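Local coordinates for hypothetical protein STY4665 (Salmonella typhi, PDB 2IPQ), which is of unknown function but carries here the C-terminal domain of a TraI-like protein, a probable helix-turn-helix-related module linked by family to conjugal DNA transfer, at residues A[12-17]-A[48-53]; A[25-28]-A[34-37]; A[39-44]-A[91-96]; A[74-79]-A[109-114]. One frame throughout, in Å; residues are numbered along the deposited sequence. Where two conformers were deposited one is given.

Contact 1: residues A[12-17]-A[48-53]; sequences WSWLRD and FFLFLK
W14 and F51 meet as a T-shaped aromatic pair where helix 4-20 packs against helix 46-54, and W14 carries the contact between the two segments. The indole offers its face and the phenyl its edge: the five-membered ring of W14 and the ring of F51 have centroids 5.5 Å apart and planes at 79°. F51 CD1 is the leading atom, 3.8 Å from W14 CD2, at the CB side of the indole. The same indole face also lies over the backbone of the other helix. F51 CA sits 3.9 Å from the centroid of the six-membered ring and only 16° off its normal, a CH-pi contact, so F51 covers both halves of the indole. W14 holds its CG anti to the backbone N (chi1 164°), which carries the ring system out across the gap between helices whose nearest CA atoms, those of W14 and F51, are 7.5 Å apart. L50 comes from a different side and closes on the rim of the indole near its plane. Beyond the pair, H55 stacks on F51 and also meets W14, V47, S54 and I24 pack round the indole, and F11 meets F48. At the far end of the indole the backbone comes close as well, with W14 CH2 lying 3.6 Å from F51 N, and L50 CG stands 4.0 Å from W14 CZ2.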
loop_
_atom_site.group_PDB
_atom_site.type_symbol
_atom_site.label_atom_id
_atom_site.label_comp_id
_atom_site.label_asym_id
_atom_site.label_seq_id
_atom_site.Cartn_x
_atom_site.Cartn_y
_atom_site.Cartn_z
ATOM N N TRP A 12 -6.126 -6.908 6.169
ATOM C CA TRP A 12 -6.275 -5.493 6.491
ATOM C C TRP A 12 -5.772 -5.228 7.928
ATOM O O TRP A 12 -5.110 -4.212 8.212
ATOM C CB TRP A 12 -7.748 -5.107 6.348
ATOM C CG TRP A 12 -8.066 -3.774 6.923
ATOM C CD1 TRP A 12 -8.807 -3.521 8.031
ATOM C CD2 TRP A 12 -7.655 -2.499 6.407
ATOM N NE1 TRP A 12 -8.886 -2.166 8.244
ATOM C CE2 TRP A 12 -8.180 -1.518 7.264
ATOM C CE3 TRP A 12 -6.880 -2.097 5.309
ATOM C CZ2 TRP A 12 -7.966 -0.153 7.060
ATOM C CZ3 TRP A 12 -6.666 -0.745 5.099
ATOM C CH2 TRP A 12 -7.208 0.214 5.974
ATOM N N SER A 13 -6.090 -6.156 8.828
ATOM C CA SER A 13 -5.564 -6.134 10.179
ATOM C C SER A 13 -4.028 -6.155 10.209
ATOM O O SER A 13 -3.398 -5.420 10.972
ATOM C CB SER A 13 -6.126 -7.329 10.964
ATOM O OG SER A 13 -5.471 -7.435 12.208
ATOM N N TRP A 14 -3.424 -7.001 9.374
ATOM C CA TRP A 14 -1.963 -7.076 9.259
ATOM C C TRP A 14 -1.350 -5.776 8.719
ATOM O O TRP A 14 -0.343 -5.279 9.238
ATOM C CB TRP A 14 -1.571 -8.275 8.377
ATOM C CG TRP A 14 -0.125 -8.261 7.863
ATOM C CD1 TRP A 14 0.975 -8.806 8.471
ATOM C CD2 TRP A 14 0.340 -7.671 6.644
ATOM N NE1 TRP A 14 2.102 -8.584 7.703
ATOM C CE2 TRP A 14 1.736 -7.892 6.574
ATOM C CE3 TRP A 14 -0.292 -6.977 5.595
ATOM C CZ2 TRP A 14 2.514 -7.445 5.496
ATOM C CZ3 TRP A 14 0.481 -6.530 4.532
ATOM C CH2 TRP A 14 1.876 -6.772 4.491
ATOM N N LEU A 15 -1.942 -5.236 7.664
ATOM C CA LEU A 15 -1.427 -4.017 7.010
ATOM C C LEU A 15 -1.573 -2.824 7.953
ATOM O O LEU A 15 -0.642 -2.033 8.166
ATOM C CB LEU A 15 -2.263 -3.709 5.749
ATOM C CG LEU A 15 -1.808 -2.699 4.676
ATOM C CD1 LEU A 15 -2.574 -1.429 4.747
ATOM C CD2 LEU A 15 -0.287 -2.452 4.612
ATOM N N ARG A 16 -2.760 -2.685 8.500
ATOM C CA ARG A 16 -3.092 -1.516 9.291
ATOM C C ARG A 16 -2.315 -1.487 10.618
ATOM O O ARG A 16 -1.694 -0.474 10.970
ATOM C CB ARG A 16 -4.589 -1.482 9.529
ATOM C CG ARG A 16 -5.111 -0.179 10.007
ATOM C CD ARG A 16 -5.707 -0.351 11.366
ATOM N NE ARG A 16 -6.993 -1.050 11.378
ATOM C CZ ARG A 16 -7.244 -2.153 12.090
ATOM N NH1 ARG A 16 -8.450 -2.734 12.059
ATOM N NH2 ARG A 16 -6.287 -2.682 12.833
ATOM N N ASP A 17 -2.339 -2.600 11.344
ATOM C CA ASP A 17 -1.621 -2.666 12.603
ATOM C C ASP A 17 -0.110 -2.729 12.384
ATOM O O ASP A 17 0.662 -2.332 13.239
ATOM C CB ASP A 17 -2.135 -3.833 13.464
ATOM C CG ASP A 17 -3.624 -3.670 13.873
ATOM O OD1 ASP A 17 -4.223 -2.606 13.601
ATOM O OD2 ASP A 17 -4.208 -4.602 14.477
ATOM N N PHE A 48 0.837 -7.767 -1.315
ATOM C CA PHE A 48 0.194 -9.050 -1.068
ATOM C C PHE A 48 1.223 -10.162 -0.921
ATOM O O PHE A 48 1.074 -11.049 -0.092
ATOM C CB PHE A 48 -0.782 -9.360 -2.184
ATOM C CG PHE A 48 -1.949 -8.406 -2.241
ATOM C CD1 PHE A 48 -2.797 -8.263 -1.148
ATOM C CD2 PHE A 48 -2.198 -7.666 -3.387
ATOM C CE1 PHE A 48 -3.877 -7.385 -1.190
ATOM C CE2 PHE A 48 -3.259 -6.786 -3.450
ATOM C CZ PHE A 48 -4.113 -6.635 -2.350
ATOM N N PHE A 49 2.273 -10.114 -1.727
ATOM C CA PHE A 49 3.377 -11.057 -1.582
ATOM C C PHE A 49 4.042 -10.921 -0.213
ATOM O O PHE A 49 4.454 -11.911 0.385
ATOM C CB PHE A 49 4.416 -10.820 -2.675
ATOM C CG PHE A 49 4.017 -11.348 -4.011
ATOM C CD1 PHE A 49 3.190 -12.451 -4.114
ATOM C CD2 PHE A 49 4.481 -10.747 -5.171
ATOM C CE1 PHE A 49 2.818 -12.952 -5.351
ATOM C CE2 PHE A 49 4.114 -11.247 -6.427
ATOM C CZ PHE A 49 3.277 -12.348 -6.508
ATOM N N LEU A 50 4.150 -9.683 0.273
ATOM C CA LEU A 50 4.711 -9.436 1.595
ATOM C C LEU A 50 3.826 -9.984 2.729
ATOM O O LEU A 50 4.342 -10.557 3.668
ATOM C CB LEU A 50 4.984 -7.939 1.776
ATOM C CG LEU A 50 5.647 -7.507 3.086
ATOM C CD1 LEU A 50 7.036 -8.185 3.360
ATOM C CD2 LEU A 50 5.728 -5.959 3.204
ATOM N N PHE A 51 2.508 -9.800 2.629
ATOM C CA PHE A 51 1.521 -10.469 3.504
ATOM C C PHE A 51 1.741 -11.963 3.501
ATOM O O PHE A 51 1.942 -12.577 4.545
ATOM C CB PHE A 51 0.077 -10.186 3.026
ATOM C CG PHE A 51 -0.988 -10.989 3.760
ATOM C CD1 PHE A 51 -1.408 -10.624 5.038
ATOM C CD2 PHE A 51 -1.556 -12.120 3.174
ATOM C CE1 PHE A 51 -2.383 -11.359 5.711
ATOM C CE2 PHE A 51 -2.541 -12.878 3.846
ATOM C CZ PHE A 51 -2.952 -12.489 5.112
ATOM N N LEU A 52 1.699 -12.536 2.304
ATOM C CA LEU A 52 1.824 -13.954 2.103
ATOM C C LEU A 52 3.084 -14.499 2.779
ATOM O O LEU A 52 3.112 -15.617 3.263
ATOM C CB LEU A 52 1.838 -14.252 0.599
ATOM C CG LEU A 52 0.565 -14.789 -0.077
ATOM C CD1 LEU A 52 -0.668 -14.820 0.837
ATOM C CD2 LEU A 52 0.265 -14.119 -1.419
ATOM N N LYS A 53 4.129 -13.692 2.803
ATOM C CA LYS A 53 5.428 -14.133 3.276
ATOM C C LYS A 53 5.397 -14.304 4.795
ATOM O O LYS A 53 6.156 -15.097 5.347
ATOM C CB LYS A 53 6.516 -13.139 2.828
ATOM C CG LYS A 53 7.868 -13.268 3.524
ATOM C CD LYS A 53 9.003 -12.676 2.669
ATOM C CE LYS A 53 8.754 -11.204 2.309
ATOM N NZ LYS A 53 9.649 -10.237 3.037
#

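Contact 2: residues A[25-28]-A[34-37]; sequences PVNT and HLTC
N27 OD1 accepts the backbone N-H of L35 at 2.9 Å, N to OD1, a side-chain-to-strand bond that ties the loop after helix 4-20 to strand 33-36, the first strand of an antiparallel beta-hairpin. The bond is nearly straight (165° at the hydrogen), and the donor lies in the carbonyl plane of the amide. N27 has a positive phi of 75°, a left-handed backbone conformation that asparagine tolerates well; although its CB starts away from the strand, the amide swings back to it. The other end of that amide is held more loosely, ND2 giving a weak hydrogen bond to D126 O.

H34 packs against the same loop. Its imidazole turns one face toward N27 N, and its edge meets the loop again, CE1 lying 2.9 Å from T28 O. The two ring nitrogens are satisfied elsewhere, ND1 with S128 OG and NE2 with A31 O, which together fix the rotation of the ring.

Next to the N27 amide, methyl groups of V26 and L35 meet. V26 CG2 is modelled 3.3 Å from L35 CD1, closer than normal van der Waals contact and doubtful in its exact value.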
loop_
_atom_site.group_PDB
_atom_site.type_symbol
_atom_site.label_atom_id
_atom_site.label_comp_id
_atom_site.label_asym_id
_atom_site.label_seq_id
_atom_site.Cartn_x
_atom_site.Cartn_y
_atom_site.Cartn_z
ATOM N N PRO A 25 7.947 -1.971 6.493
ATOM C CA PRO A 25 8.745 -0.891 5.886
ATOM C C PRO A 25 7.969 0.070 4.966
ATOM O O PRO A 25 7.147 -0.342 4.159
ATOM C CB PRO A 25 9.808 -1.643 5.087
ATOM C CG PRO A 25 9.965 -2.964 5.870
ATOM C CD PRO A 25 8.518 -3.298 6.194
ATOM N N VAL A 26 8.257 1.357 5.088
ATOM C CA VAL A 26 7.459 2.371 4.410
ATOM C C VAL A 26 8.517 3.405 3.944
ATOM O O VAL A 26 9.487 3.626 4.654
ATOM C CB VAL A 26 6.394 2.919 5.443
ATOM C CG1 VAL A 26 7.071 3.699 6.584
ATOM C CG2 VAL A 26 5.317 3.711 4.794
ATOM N N ASN A 27 8.357 4.010 2.757
ATOM C CA ASN A 27 9.051 5.255 2.428
ATOM C C ASN A 27 10.512 5.060 2.133
ATOM O O ASN A 27 11.348 5.950 2.356
ATOM C CB ASN A 27 8.886 6.276 3.551
ATOM C CG ASN A 27 7.517 6.875 3.581
ATOM O OD1 ASN A 27 6.682 6.599 2.705
ATOM N ND2 ASN A 27 7.255 7.692 4.594
ATOM N N THR A 28 10.828 3.877 1.630
ATOM C CA THR A 28 12.199 3.465 1.405
ATOM C C THR A 28 12.263 3.100 -0.066
ATOM O O THR A 28 11.236 2.810 -0.668
ATOM C CB THR A 28 12.519 2.242 2.276
ATOM O OG1 THR A 28 13.148 2.681 3.490
ATOM C CG2 THR A 28 13.460 1.289 1.573
ATOM N N HIS A 34 4.199 3.478 0.574
ATOM C CA HIS A 34 4.689 4.844 0.508
ATOM C C HIS A 34 3.601 5.843 0.848
ATOM O O HIS A 34 2.492 5.795 0.304
ATOM C CB HIS A 34 5.232 5.111 -0.883
ATOM C CG HIS A 34 6.524 4.410 -1.144
ATOM N ND1 HIS A 34 7.755 5.009 -0.930
ATOM C CD2 HIS A 34 6.781 3.150 -1.580
ATOM C CE1 HIS A 34 8.713 4.147 -1.225
ATOM N NE2 HIS A 34 8.149 3.015 -1.620
ATOM N N LEU A 35 3.902 6.758 1.753
ATOM C CA LEU A 35 2.982 7.856 2.072
ATOM C C LEU A 35 3.096 8.977 1.051
ATOM O O LEU A 35 4.216 9.345 0.653
ATOM C CB LEU A 35 3.301 8.406 3.457
ATOM C CG LEU A 35 2.608 7.610 4.566
ATOM C CD1 LEU A 35 3.353 6.322 4.841
ATOM C CD2 LEU A 35 2.408 8.441 5.832
ATOM N N THR A 36 1.956 9.528 0.635
ATOM C CA THR A 36 1.950 10.606 -0.353
ATOM C C THR A 36 0.710 11.474 -0.326
ATOM O O THR A 36 -0.375 11.001 -0.587
ATOM C CB THR A 36 2.068 10.070 -1.787
ATOM O OG1 THR A 36 3.080 9.048 -1.839
ATOM C CG2 THR A 36 2.451 11.204 -2.745
ATOM N N CYS A 37 0.891 12.746 0.010
ATOM C CA CYS A 37 -0.142 13.782 -0.145
ATOM C C CYS A 37 -1.530 13.384 0.348
ATOM O O CYS A 37 -2.519 13.657 -0.335
ATOM C CB CYS A 37 -0.225 14.236 -1.601
ATOM S SG CYS A 37 1.265 15.052 -2.196
#

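Contact 3: residues A[39-44]-A[91-96]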
loop_
_atom_site.group_PDB
_atom_site.type_symbol
_atom_site.label_atom_id
_atom_site.label_comp_id
_atom_site.label_asym_id
_atom_site.label_seq_id
_atom_site.Cartn_x
_atom_site.Cartn_y
_atom_site.Cartn_z
ATOM N N PHE A 39 -2.378 10.216 1.396
ATOM C CA PHE A 39 -2.705 8.839 1.054
ATOM C C PHE A 39 -1.566 7.888 1.373
ATOM O O PHE A 39 -0.382 8.288 1.418
ATOM C CB PHE A 39 -3.071 8.735 -0.434
ATOM C CG PHE A 39 -4.402 9.344 -0.760
ATOM C CD1 PHE A 39 -5.573 8.673 -0.453
ATOM C CD2 PHE A 39 -4.483 10.594 -1.358
ATOM C CE1 PHE A 39 -6.818 9.235 -0.740
ATOM C CE2 PHE A 39 -5.707 11.165 -1.650
ATOM C CZ PHE A 39 -6.875 10.487 -1.343
ATOM N N VAL A 40 -1.923 6.630 1.600
ATOM C CA VAL A 40 -0.940 5.572 1.637
ATOM C C VAL A 40 -1.006 4.817 0.319
ATOM O O VAL A 40 -2.029 4.289 -0.027
ATOM C CB VAL A 40 -1.194 4.627 2.810
ATOM C CG1 VAL A 40 -0.141 3.461 2.815
ATOM C CG2 VAL A 40 -1.148 5.430 4.153
ATOM N N PHE A 41 0.093 4.775 -0.419
ATOM C CA PHE A 41 0.147 3.976 -1.628
ATOM C C PHE A 41 0.671 2.582 -1.312
ATOM O O PHE A 41 1.745 2.421 -0.749
ATOM C CB PHE A 41 1.064 4.650 -2.658
ATOM C CG PHE A 41 1.308 3.834 -3.895
ATOM C CD1 PHE A 41 0.411 3.875 -4.956
ATOM C CD2 PHE A 41 2.455 3.046 -4.017
ATOM C CE1 PHE A 41 0.633 3.125 -6.117
ATOM C CE2 PHE A 41 2.685 2.288 -5.182
ATOM C CZ PHE A 41 1.776 2.334 -6.225
ATOM N N ILE A 42 -0.080 1.554 -1.692
ATOM C CA ILE A 42 0.429 0.204 -1.520
ATOM C C ILE A 42 0.559 -0.469 -2.890
ATOM O O ILE A 42 -0.410 -0.604 -3.679
ATOM C CB ILE A 42 -0.434 -0.618 -0.526
ATOM C CG1 ILE A 42 -1.780 -0.928 -1.157
ATOM C CG2 ILE A 42 -0.664 0.164 0.817
ATOM C CD1 ILE A 42 -2.791 -1.639 -0.215
ATOM N N SER A 43 1.759 -0.908 -3.187
ATOM C CA SER A 43 1.970 -1.390 -4.518
ATOM C C SER A 43 1.537 -2.843 -4.630
ATOM O O SER A 43 1.640 -3.601 -3.675
ATOM C CB SER A 43 3.406 -1.151 -4.978
ATOM O OG SER A 43 4.211 -2.131 -4.425
ATOM N N VAL A 44 1.024 -3.208 -5.792
ATOM C CA VAL A 44 0.587 -4.579 -6.075
ATOM C C VAL A 44 1.326 -5.109 -7.299
ATOM O O VAL A 44 1.545 -4.380 -8.266
ATOM C CB VAL A 44 -0.959 -4.741 -6.293
ATOM C CG1 VAL A 44 -1.782 -3.753 -5.456
ATOM C CG2 VAL A 44 -1.301 -4.613 -7.692
ATOM N N TRP A 91 -3.626 3.439 -9.197
ATOM C CA TRP A 91 -2.797 4.532 -9.671
ATOM C C TRP A 91 -1.393 4.035 -10.061
ATOM O O TRP A 91 -0.832 3.101 -9.440
ATOM C CB TRP A 91 -2.683 5.616 -8.588
ATOM C CG TRP A 91 -3.857 6.559 -8.522
ATOM C CD1 TRP A 91 -3.916 7.835 -9.022
ATOM C CD2 TRP A 91 -5.140 6.303 -7.917
ATOM N NE1 TRP A 91 -5.160 8.381 -8.778
ATOM C CE2 TRP A 91 -5.929 7.466 -8.102
ATOM C CE3 TRP A 91 -5.700 5.204 -7.248
ATOM C CZ2 TRP A 91 -7.250 7.562 -7.637
ATOM C CZ3 TRP A 91 -7.011 5.298 -6.796
ATOM C CH2 TRP A 91 -7.769 6.473 -6.986
ATOM N N GLN A 92 -0.818 4.648 -11.092
ATOM C CA GLN A 92 0.588 4.433 -11.384
ATOM C C GLN A 92 1.479 5.405 -10.666
ATOM O O GLN A 92 1.110 6.560 -10.429
ATOM C CB GLN A 92 0.857 4.557 -12.869
ATOM C CG GLN A 92 0.351 3.386 -13.639
ATOM C CD GLN A 92 -0.161 3.816 -14.971
ATOM O OE1 GLN A 92 0.619 4.232 -15.839
ATOM N NE2 GLN A 92 -1.483 3.740 -15.149
ATOM N N CYS A 93 2.669 4.930 -10.335
ATOM C CA CYS A 93 3.643 5.740 -9.629
ATOM C C CYS A 93 4.985 5.405 -10.222
ATOM O O CYS A 93 5.170 4.302 -10.753
ATOM C CB CYS A 93 3.658 5.365 -8.153
ATOM S SG CYS A 93 2.081 5.723 -7.322
ATOM N N CYS A 94 5.903 6.355 -10.140
ATOM C CA CYS A 94 7.290 6.112 -10.445
ATOM C C CYS A 94 8.003 5.983 -9.114
ATOM O O CYS A 94 7.914 6.875 -8.272
ATOM C CB CYS A 94 7.903 7.308 -11.199
ATOM S SG CYS A 94 7.140 7.619 -12.783
ATOM N N LEU A 95 8.717 4.887 -8.919
ATOM C CA LEU A 95 9.576 4.813 -7.736
ATOM C C LEU A 95 11.015 5.063 -8.086
ATOM O O LEU A 95 11.615 4.257 -8.788
ATOM C CB LEU A 95 9.418 3.462 -7.041
ATOM C CG LEU A 95 10.337 3.181 -5.855
ATOM C CD1 LEU A 95 9.855 3.943 -4.623
ATOM C CD2 LEU A 95 10.388 1.687 -5.597
ATOM N N TYR A 96 11.577 6.169 -7.590
ATOM C CA TYR A 96 12.981 6.521 -7.853
ATOM C C TYR A 96 13.926 5.949 -6.813
ATOM O O TYR A 96 13.512 5.707 -5.694
ATOM C CB TYR A 96 13.156 8.031 -7.910
ATOM C CG TYR A 96 12.456 8.661 -9.068
ATOM C CD1 TYR A 96 11.115 9.010 -8.980
ATOM C CD2 TYR A 96 13.125 8.906 -10.259
ATOM C CE1 TYR A 96 10.449 9.592 -10.051
ATOM C CE2 TYR A 96 12.469 9.487 -11.340
ATOM C CZ TYR A 96 11.124 9.822 -11.220
ATOM O OH TYR A 96 10.450 10.399 -12.272
#
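F41 and C93 bridge two strands that are not neighbours: 39-43 and 91-96 both flank strand 105-114 in the antiparallel sheet, and their side chains reach one another over it. The nearest CA atoms of the two segments, those of F41 and W91, are 8.6 Å apart, too far for backbone pairing, so the contact is made chiefly by side chains, across one face of the sheet. From its CB the phenyl of F41 is carried toward strand 91-96, because CG lies opposite the backbone N (chi1 174°). CG is the first atom to feel the cysteine, 4.0 Å from C93 SG. Along one side of the ring the sulfur draws closer, with CD1 next and then CE1, whose modelled separation of 3.2 Å from C93 SG is shorter than usual contact and doubtful in its exact value. At CE1 the ring edge turns to the main chain, 3.6 Å from W91 O and near the ring plane. At the tip, CZ lies 3.6 Å from C93 SG and farther from C93 CB. The sulfur therefore hangs over the face but displaced toward the CD1-CE1 rim: it is 3.5 Å from the ring centroid and 24° off the normal, a Cys sulfur-aromatic contact. V133 adds to the cover of C93. I42, the next residue along, faces the other way, onto Y111 and I113 of the intervening strand. F41 and C93 lie on the face where L131, from the outermost strand 131-133, packs on both, whereas helix 68-77 lies across the opposite one.

Contact 4: residues A[74-79]-A[109-114]; sequences AAFEKM and TGYLIK
E77 and F76, successive residues near the end of helix 68-77, take hold of Y111 at two different places. F76 presents its edge to the face of the tyrosine ring, with centroids 5.3 Å apart and planes at 75°, a T-shaped stack in which F76 CE2 stands over the centre of the ring, 3.9 Å from Y111 CD1. E77 comes instead to the rim. Its carboxylate is turned 87° against the ring plane, and OE2 lies at the edge to accept a hydrogen bond from Y111 OH; the modelled separation of 2.3 Å between OE2 and OH is very short, and its exact length is doubtful. An extended chain beyond CG lets the carboxylate travel this far, since the CB of E77 does not itself face the strand. Here helix 68-77 lies against one face of the antiparallel sheet in this TraI C-terminal domain, whose family is placed in the helix-turn-helix clan. I113, two residues on in strand 105-114 and on the same face, sends CD1 to within 4.2 Å of F76 CZ. In the second shell, R89 NE forms a salt bridge with E77 OE2, and Q73 NE2, one helical turn back, bonds to Y111 OH. The tyrosine hydroxyl is thus gripped by two residues of the helix. H82 meets Y111 edge-to-face, F90 lies against it obliquely, and F11 meets F76 edge-to-face from helix 4-20.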
loop_
_atom_site.group_PDB
_atom_site.type_symbol
_atom_site.label_atom_id
_atom_site.label_comp_id
_atom_site.label_asym_id
_atom_site.label_seq_id
_atom_site.Cartn_x
_atom_site.Cartn_y
_atom_site.Cartn_z
ATOM N N ALA A 74 -8.799 -10.064 -3.950
ATOM C CA ALA A 74 -10.243 -10.075 -4.004
ATOM C C ALA A 74 -10.865 -9.839 -2.613
ATOM O O ALA A 74 -11.835 -9.064 -2.458
ATOM C CB ALA A 74 -10.766 -11.402 -4.621
ATOM N N ALA A 75 -10.330 -10.513 -1.602
ATOM C CA ALA A 75 -10.907 -10.374 -0.274
ATOM C C ALA A 75 -10.666 -8.934 0.195
ATOM O O ALA A 75 -11.551 -8.281 0.747
ATOM C CB ALA A 75 -10.329 -11.388 0.689
ATOM N N PHE A 76 -9.475 -8.427 -0.034
ATOM C CA PHE A 76 -9.193 -7.041 0.352
ATOM C C PHE A 76 -10.144 -6.043 -0.318
ATOM O O PHE A 76 -10.672 -5.166 0.346
ATOM C CB PHE A 76 -7.769 -6.654 0.007
ATOM C CG PHE A 76 -7.491 -5.185 0.196
ATOM C CD1 PHE A 76 -7.614 -4.600 1.459
ATOM C CD2 PHE A 76 -7.120 -4.390 -0.887
ATOM C CE1 PHE A 76 -7.360 -3.243 1.642
ATOM C CE2 PHE A 76 -6.871 -3.015 -0.720
ATOM C CZ PHE A 76 -6.986 -2.453 0.548
ATOM N N GLU A 77 -10.341 -6.159 -1.628
ATOM C CA GLU A 77 -11.147 -5.156 -2.338
ATOM C C GLU A 77 -12.591 -5.114 -1.887
ATOM O O GLU A 77 -13.239 -4.062 -1.949
ATOM C CB GLU A 77 -11.101 -5.367 -3.844
ATOM C CG GLU A 77 -9.815 -4.854 -4.510
ATOM C CD GLU A 77 -9.941 -4.855 -6.027
ATOM O OE1 GLU A 77 -11.005 -5.306 -6.525
ATOM O OE2 GLU A 77 -8.999 -4.410 -6.715
ATOM N N LYS A 78 -13.095 -6.258 -1.432
ATOM C CA LYS A 78 -14.485 -6.369 -0.990
ATOM C C LYS A 78 -14.745 -5.506 0.243
ATOM O O LYS A 78 -15.881 -5.242 0.593
ATOM C CB LYS A 78 -14.852 -7.835 -0.728
ATOM C CG LYS A 78 -15.161 -8.600 -2.022
ATOM C CD LYS A 78 -15.158 -10.125 -1.859
ATOM C CE LYS A 78 -16.079 -10.798 -2.906
ATOM N NZ LYS A 78 -15.449 -10.862 -4.277
HETATM N N MSE A 79 -13.681 -5.052 0.897
HETATM C CA MSE A 79 -13.842 -4.296 2.120
HETATM C C MSE A 79 -13.924 -2.806 1.883
HETATM O O MSE A 79 -14.371 -2.052 2.760
HETATM C CB MSE A 79 -12.704 -4.589 3.063
HETATM C CG MSE A 79 -12.639 -6.033 3.482
HETATM SE SE MSE A 79 -10.955 -6.191 4.401
HETATM C CE MSE A 79 -11.657 -5.684 6.219
ATOM N N THR A 109 2.181 0.098 -9.884
ATOM C CA THR A 109 0.754 0.401 -9.733
ATOM C C THR A 109 0.256 -0.168 -8.407
ATOM O O THR A 109 0.865 -1.082 -7.852
ATOM C CB THR A 109 -0.132 -0.039 -10.967
ATOM O OG1 THR A 109 -1.072 -1.030 -10.600
ATOM C CG2 THR A 109 0.690 -0.537 -12.117
ATOM N N GLY A 110 -0.834 0.394 -7.892
ATOM C CA GLY A 110 -1.406 -0.101 -6.662
ATOM C C GLY A 110 -2.490 0.814 -6.158
ATOM O O GLY A 110 -2.978 1.662 -6.873
ATOM N N TYR A 111 -2.832 0.637 -4.897
ATOM C CA TYR A 111 -4.002 1.244 -4.304
ATOM C C TYR A 111 -3.578 2.499 -3.594
ATOM O O TYR A 111 -2.454 2.588 -3.112
ATOM C CB TYR A 111 -4.587 0.268 -3.284
ATOM C CG TYR A 111 -5.199 -0.974 -3.898
ATOM C CD1 TYR A 111 -4.555 -2.226 -3.810
ATOM C CD2 TYR A 111 -6.419 -0.906 -4.563
ATOM C CE1 TYR A 111 -5.146 -3.398 -4.386
ATOM C CE2 TYR A 111 -7.011 -2.049 -5.134
ATOM C CZ TYR A 111 -6.372 -3.285 -5.043
ATOM O OH TYR A 111 -6.976 -4.391 -5.617
ATOM N N LEU A 112 -4.479 3.464 -3.523
ATOM C CA LEU A 112 -4.374 4.555 -2.561
ATOM C C LEU A 112 -5.340 4.379 -1.401
ATOM O O LEU A 112 -6.515 4.111 -1.603
ATOM C CB LEU A 112 -4.668 5.893 -3.252
ATOM C CG LEU A 112 -3.600 6.384 -4.245
ATOM C CD1 LEU A 112 -4.041 7.721 -4.727
ATOM C CD2 LEU A 112 -2.290 6.499 -3.567
ATOM N N ILE A 113 -4.862 4.539 -0.183
ATOM C CA ILE A 113 -5.739 4.436 0.975
ATOM C C ILE A 113 -5.604 5.691 1.823
ATOM O O ILE A 113 -4.488 6.072 2.186
ATOM C CB ILE A 113 -5.305 3.231 1.817
ATOM C CG1 ILE A 113 -5.471 1.949 0.996
ATOM C CG2 ILE A 113 -6.049 3.200 3.176
ATOM C CD1 ILE A 113 -4.560 0.840 1.448
ATOM N N LYS A 114 -6.728 6.319 2.144
ATOM C CA LYS A 114 -6.750 7.533 2.952
ATOM C C LYS A 114 -5.969 7.307 4.218
ATOM O O LYS A 114 -6.184 6.288 4.877
ATOM C CB LYS A 114 -8.175 7.873 3.355
ATOM C CG LYS A 114 -8.967 8.607 2.332
ATOM C CD LYS A 114 -10.334 9.048 2.908
ATOM C CE LYS A 114 -10.161 10.027 4.068
ATOM N NZ LYS A 114 -11.414 10.762 4.413
#

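In the fold
The four contacts run from the helices into the sheet. Contact 1 joins helices 4-20 and 46-54, and its intervening chain makes contact 2 and the hairpin of strands 33-36 and 39-43. Contacts 2 and 3, with centres about 9 Å apart, meet through that hairpin, H34 O lying 2.7 Å from F41 N. Contacts 3 and 4 alternate along the chain and share the sheet, with strand 105-114 between the strands of contact 3. Contact 4, its centre about 12 Å from that of contact 1, packs F76 on W12 and F48. Contacts 1 and 3, centres about 16 Å apart, lie on opposite sides of the chain's centre. Helices and sheet form one continuous core in this TraI C-terminal domain.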